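Local coordinates for protein PrgX (Enterococcus faecalis, PDB 2AWI) that acts as the receptor for the peptide sex pheromone cCF10 and as a repressor, probably binding DNA, in the regulation of conjugation, at residues N73-E78 with L107-I112; I200-R205 with T281-K286; M175-D180 with I214-H219; L15-I20 with E52-N57. The protein carries 1 engineered substitution. One frame throughout, in Å; residues are numbered along the deposited sequence.

Contact 1 is the most buried of the four; the others are partly buried. Contacts 2 and 3 lie in the TPR region and share a neighbourhood, since helices 184-203 and 207-220 follow each other in the chain; their centres are 24 Å apart. Contact 4 sits in the helix-turn-helix region, its centre about 56 Å from that of contact 2. Contacts 1 and 4 meet across the subunit interface: Thr-75 of contact 1 bonds Glu-52 of the second subunit, the residue that opens segment 52-57 there. The chemistry differs too. Contact 1 joins two helices by van der Waals contacts round a tyrosine, contact 2 joins two helix ends through a selenomethionine, and contacts 3 and 4 are bridged by water.

Contact 1 (N73-E78 with L107-I112); sequences NETGKE and LQYFSI
Tyr-109 reaches across to three residues of the opposite helix. Its chi1 of -85° starts the ring beside the backbone N, and the phenol then extends over the gap until OH lies 3.6 Å from Glu-74 CG. Thr-75 OG1 sits 3.7 Å from Tyr-109 CE2, while Glu-78 CG comes to the other ortho side of the hydroxyl, 4.0 Å from Tyr-109 CE1; both approach the ring obliquely. The Thr-75 rotamer divides the work: CG2, anti to the backbone N, packs on Gln-108 CB at 3.7 Å, whereas OG1 bonds Glu-52 of the second subunit. Ile-112 sends CD1 to Glu-78 CB, 3.6 Å away, and the bend of Glu-78 at chi2 (-72°) carries its carboxylate off to a salt bridge with Arg-98. Asn-73 is the N-cap of helix 74-87 through OD1, which accepts from Gly-76 N. Helices 74-87 and 107-122, next but one along the chain, run nearly parallel here, 12° apart with axes 10.3 Å from each other, consistent with the stacked helices of a TPR-like fold.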
loop_
_atom_site.group_PDB
_atom_site.type_symbol
_atom_site.label_atom_id
_atom_site.label_comp_id
_atom_site.label_asym_id
_atom_site.label_seq_id
_atom_site.Cartn_x
_atom_site.Cartn_y
_atom_site.Cartn_z
ATOM N N ASN A 73 31.243 -8.999 -40.425
ATOM C CA ASN A 73 30.983 -9.079 -41.861
ATOM C C ASN A 73 30.026 -8.021 -42.403
ATOM O O ASN A 73 29.582 -7.130 -41.678
ATOM C CB ASN A 73 30.471 -10.474 -42.243
ATOM C CG ASN A 73 29.253 -10.891 -41.447
ATOM O OD1 ASN A 73 28.330 -10.102 -41.243
ATOM N ND2 ASN A 73 29.238 -12.142 -41.002
ATOM N N GLU A 74 29.717 -8.138 -43.691
ATOM C CA GLU A 74 28.842 -7.202 -44.391
ATOM C C GLU A 74 27.446 -7.058 -43.784
ATOM O O GLU A 74 26.904 -5.953 -43.723
ATOM C CB GLU A 74 28.722 -7.619 -45.857
ATOM C CG GLU A 74 28.212 -6.523 -46.776
ATOM C CD GLU A 74 29.190 -5.367 -46.904
ATOM O OE1 GLU A 74 28.859 -4.386 -47.607
ATOM O OE2 GLU A 74 30.286 -5.438 -46.305
ATOM N N THR A 75 26.864 -8.169 -43.340
ATOM C CA THR A 75 25.531 -8.136 -42.749
ATOM C C THR A 75 25.518 -7.437 -41.390
ATOM O O THR A 75 24.528 -6.795 -41.020
ATOM C CB THR A 75 24.955 -9.561 -42.601
ATOM O OG1 THR A 75 24.731 -10.118 -43.900
ATOM C CG2 THR A 75 23.638 -9.534 -41.837
ATOM N N GLY A 76 26.611 -7.571 -40.644
ATOM C CA GLY A 76 26.687 -6.920 -39.349
ATOM C C GLY A 76 26.833 -5.424 -39.560
ATOM O O GLY A 76 26.197 -4.619 -38.875
ATOM N N LYS A 77 27.673 -5.052 -40.521
ATOM C CA LYS A 77 27.893 -3.648 -40.837
ATOM C C LYS A 77 26.546 -2.994 -41.137
ATOM O O LYS A 77 26.224 -1.935 -40.596
ATOM C CB LYS A 77 28.807 -3.518 -42.058
ATOM C CG LYS A 77 30.145 -4.223 -41.919
ATOM C CD LYS A 77 30.882 -4.275 -43.254
ATOM C CE LYS A 77 32.156 -5.109 -43.158
ATOM N NZ LYS A 77 32.813 -5.321 -44.483
ATOM N N GLU A 78 25.765 -3.647 -41.997
ATOM C CA GLU A 78 24.448 -3.155 -42.398
ATOM C C GLU A 78 23.473 -3.033 -41.232
ATOM O O GLU A 78 22.886 -1.973 -41.021
ATOM C CB GLU A 78 23.848 -4.074 -43.468
ATOM C CG GLU A 78 24.625 -4.101 -44.778
ATOM C CD GLU A 78 24.478 -2.818 -45.573
ATOM O OE1 GLU A 78 23.941 -1.834 -45.024
ATOM O OE2 GLU A 78 24.903 -2.790 -46.746
ATOM N N LEU A 107 17.427 -14.036 -44.898
ATOM C CA LEU A 107 16.523 -13.650 -43.833
ATOM C C LEU A 107 17.105 -12.468 -43.065
ATOM O O LEU A 107 16.367 -11.617 -42.580
ATOM C CB LEU A 107 16.281 -14.831 -42.899
ATOM C CG LEU A 107 15.580 -16.018 -43.565
ATOM C CD1 LEU A 107 15.508 -17.180 -42.592
ATOM C CD2 LEU A 107 14.185 -15.607 -44.025
ATOM N N GLN A 108 18.428 -12.408 -42.957
ATOM C CA GLN A 108 19.063 -11.302 -42.250
ATOM C C GLN A 108 18.762 -10.002 -42.986
ATOM O O GLN A 108 18.222 -9.066 -42.406
ATOM C CB GLN A 108 20.575 -11.525 -42.151
ATOM C CG GLN A 108 20.959 -12.636 -41.189
ATOM C CD GLN A 108 20.705 -12.259 -39.736
ATOM O OE1 GLN A 108 20.543 -13.126 -38.875
ATOM N NE2 GLN A 108 20.684 -10.960 -39.455
ATOM N N TYR A 109 19.101 -9.947 -44.272
ATOM C CA TYR A 109 18.836 -8.750 -45.066
ATOM C C TYR A 109 17.362 -8.369 -45.042
ATOM O O TYR A 109 17.020 -7.187 -45.070
ATOM C CB TYR A 109 19.302 -8.943 -46.513
ATOM C CG TYR A 109 20.771 -8.638 -46.706
ATOM C CD1 TYR A 109 21.254 -7.338 -46.558
ATOM C CD2 TYR A 109 21.685 -9.653 -46.985
ATOM C CE1 TYR A 109 22.614 -7.056 -46.680
ATOM C CE2 TYR A 109 23.047 -9.383 -47.109
ATOM C CZ TYR A 109 23.503 -8.084 -46.951
ATOM O OH TYR A 109 24.848 -7.817 -47.048
ATOM N N PHE A 110 16.477 -9.358 -44.989
ATOM C CA PHE A 110 15.066 -9.014 -44.935
ATOM C C PHE A 110 14.826 -8.279 -43.628
ATOM O O PHE A 110 14.165 -7.242 -43.601
ATOM C CB PHE A 110 14.175 -10.254 -44.994
ATOM C CG PHE A 110 12.718 -9.929 -45.158
ATOM C CD1 PHE A 110 12.285 -9.191 -46.256
ATOM C CD2 PHE A 110 11.787 -10.331 -44.206
ATOM C CE1 PHE A 110 10.942 -8.854 -46.403
ATOM C CE2 PHE A 110 10.439 -9.998 -44.344
ATOM C CZ PHE A 110 10.017 -9.259 -45.445
ATOM N N SER A 111 15.378 -8.823 -42.548
ATOM C CA SER A 111 15.237 -8.223 -41.228
ATOM C C SER A 111 15.776 -6.791 -41.232
ATOM O O SER A 111 15.177 -5.893 -40.647
ATOM C CB SER A 111 15.981 -9.064 -40.185
ATOM O OG SER A 111 15.701 -8.605 -38.873
ATOM N N ILE A 112 16.904 -6.576 -41.901
ATOM C CA ILE A 112 17.484 -5.240 -41.976
ATOM C C ILE A 112 16.532 -4.334 -42.756
ATOM O O ILE A 112 16.269 -3.194 -42.364
ATOM C CB ILE A 112 18.854 -5.272 -42.680
ATOM C CG1 ILE A 112 19.858 -6.045 -41.825
ATOM C CG2 ILE A 112 19.344 -3.862 -42.920
ATOM C CD1 ILE A 112 21.188 -6.282 -42.513
#

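Contact 2 (I200-R205 with T281-K286); sequences ISIMNR and TKISAK
Met-203, a selenomethionine, crosses to helix 270-286 from the last turn of helix 184-203, which ends in a Schellman motif with Arg-205, at positive phi, as its C-prime residue. The terminal methyl does most of the touching: CE is 3.6 Å from Ile-283 CD1 and equally 3.6 Å from Lys-282 CB. With CG anti to the backbone N (chi1 -152°) and bends at chi2 and chi3, the chain brings its methyl against both residues. Ile-202 CG2 meets the same Ile-283 CD1 at 3.7 Å, and both isoleucines also pack on Ile-242 of helix 230-248, on the buried side of this contact in the TPR region. Along the outer side Lys-286 bends at chi3 and brings NZ to 2.7 Å from Met-203 O, at the C-terminal end of helix 184-203. Further out, the helix end is fastened by Arg-205 N, bonded to Ile-202 O at 3.1 Å, and by Asn-206 N, bonded to Ser-201 O; Arg-205 NE forms a salt bridge with Glu-287 OE2.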
loop_
_atom_site.group_PDB
_atom_site.type_symbol
_atom_site.label_atom_id
_atom_site.label_comp_id
_atom_site.label_asym_id
_atom_site.label_seq_id
_atom_site.Cartn_x
_atom_site.Cartn_y
_atom_site.Cartn_z
ATOM N N ILE A 200 0.222 -5.843 -28.199
ATOM C CA ILE A 200 -0.703 -5.422 -29.235
ATOM C C ILE A 200 -2.085 -6.055 -29.028
ATOM O O ILE A 200 -3.113 -5.391 -29.165
ATOM C CB ILE A 200 -0.149 -5.810 -30.620
ATOM C CG1 ILE A 200 1.116 -4.987 -30.907
ATOM C CG2 ILE A 200 -1.207 -5.598 -31.689
ATOM C CD1 ILE A 200 1.906 -5.424 -32.152
ATOM N N SER A 201 -2.108 -7.329 -28.663
ATOM C CA SER A 201 -3.366 -8.032 -28.453
ATOM C C SER A 201 -4.218 -7.445 -27.340
ATOM O O SER A 201 -5.444 -7.384 -27.464
ATOM C CB SER A 201 -3.093 -9.503 -28.168
ATOM O OG SER A 201 -2.466 -10.091 -29.291
ATOM N N ILE A 202 -3.568 -7.035 -26.251
ATOM C CA ILE A 202 -4.265 -6.447 -25.115
ATOM C C ILE A 202 -4.782 -5.063 -25.496
ATOM O O ILE A 202 -5.868 -4.661 -25.087
ATOM C CB ILE A 202 -3.326 -6.316 -23.883
ATOM C CG1 ILE A 202 -3.061 -7.691 -23.278
ATOM C CG2 ILE A 202 -3.949 -5.415 -22.828
ATOM C CD1 ILE A 202 -4.302 -8.368 -22.744
HETATM N N MSE A 203 -3.998 -4.345 -26.289
HETATM C CA MSE A 203 -4.367 -3.000 -26.716
HETATM C C MSE A 203 -5.594 -2.997 -27.644
HETATM O O MSE A 203 -6.304 -1.997 -27.730
HETATM C CB MSE A 203 -3.174 -2.338 -27.410
HETATM C CG MSE A 203 -3.149 -0.824 -27.302
HETATM SE SE MSE A 203 -2.958 -0.211 -25.468
HETATM C CE MSE A 203 -4.755 0.472 -25.206
ATOM N N ASN A 204 -5.835 -4.111 -28.334
ATOM C CA ASN A 204 -6.977 -4.231 -29.235
ATOM C C ASN A 204 -8.063 -5.053 -28.564
ATOM O O ASN A 204 -8.963 -5.569 -29.223
ATOM C CB ASN A 204 -6.582 -4.926 -30.540
ATOM C CG ASN A 204 -5.522 -4.176 -31.306
ATOM O OD1 ASN A 204 -5.431 -2.951 -31.224
ATOM N ND2 ASN A 204 -4.722 -4.909 -32.077
ATOM N N ARG A 205 -7.960 -5.180 -27.250
ATOM C CA ARG A 205 -8.913 -5.942 -26.455
ATOM C C ARG A 205 -9.241 -7.304 -27.064
ATOM O O ARG A 205 -10.299 -7.876 -26.801
ATOM C CB ARG A 205 -10.194 -5.132 -26.240
ATOM C CG ARG A 205 -10.984 -5.562 -25.016
ATOM C CD ARG A 205 -12.062 -4.564 -24.658
ATOM N NE ARG A 205 -12.438 -4.658 -23.249
ATOM C CZ ARG A 205 -13.024 -5.712 -22.690
ATOM N NH1 ARG A 205 -13.311 -6.777 -23.418
ATOM N NH2 ARG A 205 -13.324 -5.700 -21.396
ATOM N N THR A 281 -3.040 3.616 -18.963
ATOM C CA THR A 281 -3.877 4.810 -19.023
ATOM C C THR A 281 -4.899 4.675 -20.148
ATOM O O THR A 281 -6.061 5.061 -20.000
ATOM C CB THR A 281 -3.030 6.082 -19.271
ATOM O OG1 THR A 281 -2.131 6.281 -18.175
ATOM C CG2 THR A 281 -3.925 7.304 -19.400
ATOM N N LYS A 282 -4.461 4.117 -21.271
ATOM C CA LYS A 282 -5.340 3.931 -22.415
ATOM C C LYS A 282 -6.280 2.758 -22.171
ATOM O O LYS A 282 -7.462 2.816 -22.514
ATOM C CB LYS A 282 -4.507 3.712 -23.678
ATOM C CG LYS A 282 -3.573 4.879 -23.979
ATOM C CD LYS A 282 -2.756 4.659 -25.241
ATOM C CE LYS A 282 -1.818 5.837 -25.496
ATOM N NZ LYS A 282 -1.057 5.713 -26.778
ATOM N N ILE A 283 -5.757 1.699 -21.569
ATOM C CA ILE A 283 -6.568 0.531 -21.269
ATOM C C ILE A 283 -7.722 0.981 -20.377
ATOM O O ILE A 283 -8.889 0.731 -20.677
ATOM C CB ILE A 283 -5.761 -0.543 -20.499
ATOM C CG1 ILE A 283 -4.579 -1.034 -21.341
ATOM C CG2 ILE A 283 -6.667 -1.711 -20.142
ATOM C CD1 ILE A 283 -4.976 -1.879 -22.534
ATOM N N SER A 284 -7.374 1.655 -19.283
ATOM C CA SER A 284 -8.347 2.149 -18.311
ATOM C C SER A 284 -9.419 3.065 -18.901
ATOM O O SER A 284 -10.579 3.015 -18.492
ATOM C CB SER A 284 -7.626 2.881 -17.175
ATOM O OG SER A 284 -6.836 1.982 -16.418
ATOM N N ALA A 285 -9.030 3.908 -19.852
ATOM C CA ALA A 285 -9.979 4.814 -20.484
ATOM C C ALA A 285 -11.040 4.023 -21.253
ATOM O O ALA A 285 -12.239 4.244 -21.070
ATOM C CB ALA A 285 -9.245 5.771 -21.416
ATOM N N LYS A 286 -10.600 3.096 -22.100
ATOM C CA LYS A 286 -11.525 2.282 -22.886
ATOM C C LYS A 286 -12.502 1.529 -21.991
ATOM O O LYS A 286 -13.623 1.214 -22.402
ATOM C CB LYS A 286 -10.750 1.293 -23.763
ATOM C CG LYS A 286 -9.898 1.967 -24.841
ATOM C CD LYS A 286 -8.941 0.995 -25.540
ATOM C CE LYS A 286 -9.675 -0.137 -26.241
ATOM N NZ LYS A 286 -8.741 -0.959 -27.059
#

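Contact 3 (M175-D180 with I214-H219); sequences MYPIVD and INQFEH
Gln-216 points at the loop at Tyr-176 and Pro-177 from one face of helix 207-220. From CB the chain sets out beside its backbone N (chi1 -69°) and bends at chi2 (-43°), bringing CG to 4.1 Å from Tyr-176 CB; CD meets the same methylene. At the tip OE1 is tightly packed, 3.1 Å from Pro-177 CB and 3.5 Å from Tyr-176 CB. The peptide bond between that tyrosine and proline is cis, and it sets their two CB atoms side by side against the amide oxygen. OE1 also accepts from a water at 3.1 Å. This is the joint where the loop between helices 165-172 and 184-203 rests on helix 207-220, all within the TPR region of the receptor. The same water donates to Gln-216 O at 3.1 Å and accepts from Ile-178 N at 3.0 Å, so it ties the loop backbone to both ends of one glutamine. One turn on, His-219, its CG anti to the backbone N, turns its imidazole toward the loop: CD2 is 3.9 Å from Pro-177 CB, and Ile-178 O lies at the ring edge, 3.5 Å from CD2. Tyr-176 OH hydrogen-bonds Ile-190 O of helix 184-203, and the Tyr-176 side chain touches the engineered Cys-153.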
loop_
_atom_site.group_PDB
_atom_site.type_symbol
_atom_site.label_atom_id
_atom_site.label_comp_id
_atom_site.label_asym_id
_atom_site.label_seq_id
_atom_site.Cartn_x
_atom_site.Cartn_y
_atom_site.Cartn_z
HETATM N N MSE A 175 5.107 -20.763 -36.063
HETATM C CA MSE A 175 6.419 -20.802 -35.443
HETATM C C MSE A 175 6.339 -21.308 -34.017
HETATM O O MSE A 175 7.350 -21.675 -33.430
HETATM C CB MSE A 175 7.054 -19.416 -35.472
HETATM C CG MSE A 175 7.350 -18.941 -36.875
HETATM SE SE MSE A 175 8.186 -17.222 -36.899
HETATM C CE MSE A 175 8.248 -16.944 -38.817
ATOM N N TYR A 176 5.132 -21.337 -33.464
ATOM C CA TYR A 176 4.939 -21.805 -32.101
ATOM C C TYR A 176 3.999 -23.008 -32.037
ATOM O O TYR A 176 3.234 -23.264 -32.970
ATOM C CB TYR A 176 4.395 -20.664 -31.228
ATOM C CG TYR A 176 5.387 -19.537 -31.049
ATOM C CD1 TYR A 176 5.596 -18.607 -32.061
ATOM C CD2 TYR A 176 6.190 -19.463 -29.908
ATOM C CE1 TYR A 176 6.590 -17.638 -31.955
ATOM C CE2 TYR A 176 7.186 -18.498 -29.788
ATOM C CZ TYR A 176 7.387 -17.594 -30.817
ATOM O OH TYR A 176 8.422 -16.690 -30.754
ATOM N N PRO A 177 4.051 -23.767 -30.933
ATOM C CA PRO A 177 4.906 -23.556 -29.760
ATOM C C PRO A 177 6.368 -23.937 -29.971
ATOM O O PRO A 177 6.705 -24.663 -30.903
ATOM C CB PRO A 177 4.246 -24.426 -28.698
ATOM C CG PRO A 177 3.757 -25.581 -29.502
ATOM C CD PRO A 177 3.138 -24.903 -30.708
ATOM N N ILE A 178 7.231 -23.434 -29.095
ATOM C CA ILE A 178 8.656 -23.737 -29.156
ATOM C C ILE A 178 8.849 -25.080 -28.447
ATOM O O ILE A 178 8.207 -25.348 -27.423
ATOM C CB ILE A 178 9.503 -22.654 -28.424
ATOM C CG1 ILE A 178 9.242 -21.266 -29.030
ATOM C CG2 ILE A 178 10.985 -23.012 -28.503
ATOM C CD1 ILE A 178 9.602 -21.124 -30.498
ATOM N N VAL A 179 9.726 -25.922 -28.987
ATOM C CA VAL A 179 9.975 -27.225 -28.387
ATOM C C VAL A 179 11.375 -27.366 -27.785
ATOM O O VAL A 179 11.548 -27.988 -26.733
ATOM C CB VAL A 179 9.756 -28.363 -29.422
ATOM C CG1 VAL A 179 8.380 -28.221 -30.059
ATOM C CG2 VAL A 179 10.840 -28.323 -30.491
ATOM N N ASP A 180 12.372 -26.783 -28.443
ATOM C CA ASP A 180 13.750 -26.863 -27.965
ATOM C C ASP A 180 14.400 -25.501 -27.801
ATOM O O ASP A 180 14.087 -24.569 -28.529
ATOM C CB ASP A 180 14.592 -27.693 -28.940
ATOM C CG ASP A 180 14.132 -29.130 -29.028
ATOM O OD1 ASP A 180 14.359 -29.762 -30.080
ATOM O OD2 ASP A 180 13.553 -29.632 -28.046
ATOM N N ILE A 214 -0.074 -15.589 -24.098
ATOM C CA ILE A 214 0.200 -15.821 -22.691
ATOM C C ILE A 214 0.499 -17.306 -22.512
ATOM O O ILE A 214 1.365 -17.688 -21.723
ATOM C CB ILE A 214 -1.008 -15.421 -21.817
ATOM C CG1 ILE A 214 -1.140 -13.894 -21.799
ATOM C CG2 ILE A 214 -0.856 -15.989 -20.399
ATOM C CD1 ILE A 214 -2.237 -13.375 -20.880
ATOM N N ASN A 215 -0.214 -18.145 -23.256
ATOM C CA ASN A 215 -0.011 -19.588 -23.185
ATOM C C ASN A 215 1.330 -19.980 -23.799
ATOM O O ASN A 215 2.062 -20.796 -23.238
ATOM C CB ASN A 215 -1.141 -20.326 -23.909
ATOM C CG ASN A 215 -2.461 -20.259 -23.161
ATOM O OD1 ASN A 215 -3.492 -20.711 -23.659
ATOM N ND2 ASN A 215 -2.433 -19.701 -21.956
ATOM N N GLN A 216 1.653 -19.408 -24.956
ATOM C CA GLN A 216 2.922 -19.718 -25.604
ATOM C C GLN A 216 4.089 -19.349 -24.681
ATOM O O GLN A 216 5.031 -20.124 -24.507
ATOM C CB GLN A 216 3.058 -18.964 -26.933
ATOM C CG GLN A 216 2.118 -19.442 -28.032
ATOM C CD GLN A 216 2.026 -20.961 -28.117
ATOM O OE1 GLN A 216 3.038 -21.661 -28.170
ATOM N NE2 GLN A 216 0.802 -21.473 -28.133
ATOM N N PHE A 217 4.013 -18.166 -24.079
ATOM C CA PHE A 217 5.069 -17.724 -23.189
ATOM C C PHE A 217 5.208 -18.645 -21.988
ATOM O O PHE A 217 6.314 -19.049 -21.630
ATOM C CB PHE A 217 4.810 -16.305 -22.686
ATOM C CG PHE A 217 5.891 -15.796 -21.782
ATOM C CD1 PHE A 217 7.162 -15.521 -22.285
ATOM C CD2 PHE A 217 5.663 -15.646 -20.418
ATOM C CE1 PHE A 217 8.181 -15.109 -21.444
ATOM C CE2 PHE A 217 6.684 -15.234 -19.566
ATOM C CZ PHE A 217 7.941 -14.966 -20.079
ATOM N N GLU A 218 4.086 -18.972 -21.359
ATOM C CA GLU A 218 4.122 -19.834 -20.193
ATOM C C GLU A 218 4.634 -21.225 -20.517
ATOM O O GLU A 218 5.223 -21.889 -19.670
ATOM C CB GLU A 218 2.741 -19.898 -19.542
ATOM C CG GLU A 218 2.383 -18.617 -18.796
ATOM C CD GLU A 218 3.353 -18.307 -17.659
ATOM O OE1 GLU A 218 3.645 -17.111 -17.430
ATOM O OE2 GLU A 218 3.819 -19.255 -16.989
ATOM N N HIS A 219 4.421 -21.669 -21.746
ATOM C CA HIS A 219 4.893 -22.983 -22.135
ATOM C C HIS A 219 6.419 -23.000 -22.230
ATOM O O HIS A 219 7.053 -24.026 -21.971
ATOM C CB HIS A 219 4.300 -23.397 -23.480
ATOM C CG HIS A 219 4.839 -24.696 -23.986
ATOM N ND1 HIS A 219 4.657 -25.884 -23.311
ATOM C CD2 HIS A 219 5.623 -24.983 -25.052
ATOM C CE1 HIS A 219 5.310 -26.845 -23.940
ATOM N NE2 HIS A 219 5.905 -26.326 -24.998
HETATM O O HOH W 1 5.862 -21.806 -26.959
#

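Contact 4 (L15-I20 with E52-N57); sequences LNYHQI and ERLGVN
Tyr-17 OH is linked by two waters to successive carbonyls of segment 52-57. One water lies 2.9 Å from Tyr-17 OH, in the plane of the ring at its edge, and donates to Leu-54 O at 2.6 Å. The other lies 3.2 Å from Tyr-17 OH and donates to Arg-53 O at 2.8 Å. A weak hydrogen bond to Thr-105 O of the second subunit adds a third partner for the hydroxyl. Leu-54 O itself sits near the plane of the phenol, at its edge, and is also approached by Leu-15, whose CD1 comes to 3.2 Å. In that leucine CD1 lies anti to CA (chi2 -179°), which carries this methyl out to the carbonyl and within 4.2 Å of Val-56 CG2. On the ring's CD2 flank the packing is apolar, with Tyr-17 CD2 4.0 Å from Leu-54 CD2. Both segments leave a helix here. Helix 4-14 ends in a Schellman motif at Asn-16, and helix 44-54 ends at Gly-55, whose positive phi calls for glycine. Leu-54 also rests on Leu-8, Arg-12 and Leu-22, while Arg-12 NH1 bonds Tyr-17 O. The contact thus joins the ends of helices 4-14 and 44-54 beside helix 19-23, in a compact helical bundle consistent with an XRE-type helix-turn-helix domain.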
loop_
_atom_site.group_PDB
_atom_site.type_symbol
_atom_site.label_atom_id
_atom_site.label_comp_id
_atom_site.label_asym_id
_atom_site.label_seq_id
_atom_site.Cartn_x
_atom_site.Cartn_y
_atom_site.Cartn_z
ATOM N N LEU A 15 47.250 -18.322 -18.320
ATOM C CA LEU A 15 47.065 -19.482 -17.461
ATOM C C LEU A 15 48.354 -20.275 -17.254
ATOM O O LEU A 15 48.357 -21.303 -16.577
ATOM C CB LEU A 15 45.972 -20.382 -18.040
ATOM C CG LEU A 15 44.598 -19.708 -18.136
ATOM C CD1 LEU A 15 43.576 -20.680 -18.697
ATOM C CD2 LEU A 15 44.175 -19.226 -16.752
ATOM N N ASN A 16 49.447 -19.788 -17.839
ATOM C CA ASN A 16 50.754 -20.427 -17.717
ATOM C C ASN A 16 50.919 -21.745 -18.459
ATOM O O ASN A 16 51.757 -22.562 -18.081
ATOM C CB ASN A 16 51.102 -20.646 -16.246
ATOM C CG ASN A 16 52.115 -19.657 -15.739
ATOM O OD1 ASN A 16 51.844 -18.458 -15.651
ATOM N ND2 ASN A 16 53.303 -20.152 -15.405
ATOM N N TYR A 17 50.128 -21.963 -19.504
ATOM C CA TYR A 17 50.240 -23.189 -20.287
ATOM C C TYR A 17 51.276 -23.001 -21.394
ATOM O O TYR A 17 51.468 -21.892 -21.904
ATOM C CB TYR A 17 48.898 -23.563 -20.931
ATOM C CG TYR A 17 47.852 -24.111 -19.979
ATOM C CD1 TYR A 17 48.118 -25.216 -19.173
ATOM C CD2 TYR A 17 46.581 -23.536 -19.905
ATOM C CE1 TYR A 17 47.143 -25.737 -18.318
ATOM C CE2 TYR A 17 45.601 -24.046 -19.054
ATOM C CZ TYR A 17 45.888 -25.149 -18.263
ATOM O OH TYR A 17 44.920 -25.654 -17.423
ATOM N N HIS A 18 51.946 -24.086 -21.762
ATOM C CA HIS A 18 52.929 -24.032 -22.832
ATOM C C HIS A 18 52.241 -24.542 -24.085
ATOM O O HIS A 18 51.199 -25.199 -24.003
ATOM C CB HIS A 18 54.143 -24.901 -22.498
ATOM C CG HIS A 18 54.935 -24.398 -21.333
ATOM N ND1 HIS A 18 55.511 -23.145 -21.308
ATOM C CD2 HIS A 18 55.235 -24.972 -20.144
ATOM C CE1 HIS A 18 56.130 -22.970 -20.154
ATOM N NE2 HIS A 18 55.978 -24.064 -19.430
ATOM N N GLN A 19 52.818 -24.248 -25.241
ATOM C CA GLN A 19 52.223 -24.673 -26.495
ATOM C C GLN A 19 51.935 -26.171 -26.560
ATOM O O GLN A 19 50.900 -26.576 -27.100
ATOM C CB GLN A 19 53.104 -24.227 -27.665
ATOM C CG GLN A 19 53.290 -22.708 -27.700
ATOM C CD GLN A 19 54.017 -22.213 -28.941
ATOM O OE1 GLN A 19 53.515 -22.326 -30.056
ATOM N NE2 GLN A 19 55.207 -21.654 -28.745
ATOM N N ILE A 20 52.835 -26.984 -25.998
ATOM C CA ILE A 20 52.680 -28.440 -25.979
ATOM C C ILE A 20 51.386 -28.868 -25.300
ATOM O O ILE A 20 50.730 -29.814 -25.747
ATOM C CB ILE A 20 53.828 -29.145 -25.199
ATOM C CG1 ILE A 20 54.598 -28.115 -24.380
ATOM C CG2 ILE A 20 54.725 -29.939 -26.150
ATOM C CD1 ILE A 20 55.561 -28.722 -23.408
ATOM N N GLU A 52 38.673 -26.775 -24.216
ATOM C CA GLU A 52 38.594 -27.664 -23.068
ATOM C C GLU A 52 39.939 -27.725 -22.349
ATOM O O GLU A 52 39.992 -27.858 -21.121
ATOM C CB GLU A 52 38.182 -29.073 -23.498
ATOM C CG GLU A 52 38.029 -30.021 -22.317
ATOM C CD GLU A 52 37.669 -31.432 -22.722
ATOM O OE1 GLU A 52 37.485 -32.269 -21.813
ATOM O OE2 GLU A 52 37.571 -31.704 -23.939
ATOM N N ARG A 53 41.020 -27.638 -23.126
ATOM C CA ARG A 53 42.371 -27.656 -22.573
ATOM C C ARG A 53 42.587 -26.425 -21.698
ATOM O O ARG A 53 43.069 -26.536 -20.575
ATOM C CB ARG A 53 43.415 -27.652 -23.696
ATOM C CG ARG A 53 43.513 -28.929 -24.519
ATOM C CD ARG A 53 43.933 -30.101 -23.657
ATOM N NE ARG A 53 44.767 -31.043 -24.397
ATOM C CZ ARG A 53 44.377 -31.702 -25.480
ATOM N NH1 ARG A 53 43.152 -31.525 -25.960
ATOM N NH2 ARG A 53 45.212 -32.533 -26.088
ATOM N N LEU A 54 42.230 -25.252 -22.214
ATOM C CA LEU A 54 42.394 -24.006 -21.466
ATOM C C LEU A 54 41.429 -23.899 -20.281
ATOM O O LEU A 54 41.697 -23.170 -19.326
ATOM C CB LEU A 54 42.183 -22.805 -22.394
ATOM C CG LEU A 54 43.113 -22.697 -23.610
ATOM C CD1 LEU A 54 42.587 -21.632 -24.560
ATOM C CD2 LEU A 54 44.544 -22.371 -23.157
ATOM N N GLY A 55 40.303 -24.613 -20.344
ATOM C CA GLY A 55 39.338 -24.543 -19.260
ATOM C C GLY A 55 38.472 -23.291 -19.345
ATOM O O GLY A 55 37.776 -22.949 -18.390
ATOM N N VAL A 56 38.513 -22.610 -20.494
ATOM C CA VAL A 56 37.735 -21.395 -20.705
ATOM C C VAL A 56 36.631 -21.713 -21.698
ATOM O O VAL A 56 36.885 -22.263 -22.763
ATOM C CB VAL A 56 38.625 -20.252 -21.265
ATOM C CG1 VAL A 56 37.787 -18.998 -21.522
ATOM C CG2 VAL A 56 39.749 -19.963 -20.290
ATOM N N ASN A 57 35.403 -21.360 -21.342
ATOM C CA ASN A 57 34.237 -21.630 -22.178
ATOM C C ASN A 57 34.382 -21.259 -23.659
ATOM O O ASN A 57 34.780 -20.149 -24.017
ATOM C CB ASN A 57 33.010 -20.957 -21.551
ATOM C CG ASN A 57 32.699 -21.508 -20.157
ATOM O OD1 ASN A 57 32.128 -22.588 -20.014
ATOM N ND2 ASN A 57 33.100 -20.775 -19.127
HETATM O O HOH W 2 44.099 -28.396 -18.824
HETATM O O HOH W 3 42.610 -24.026 -16.999
#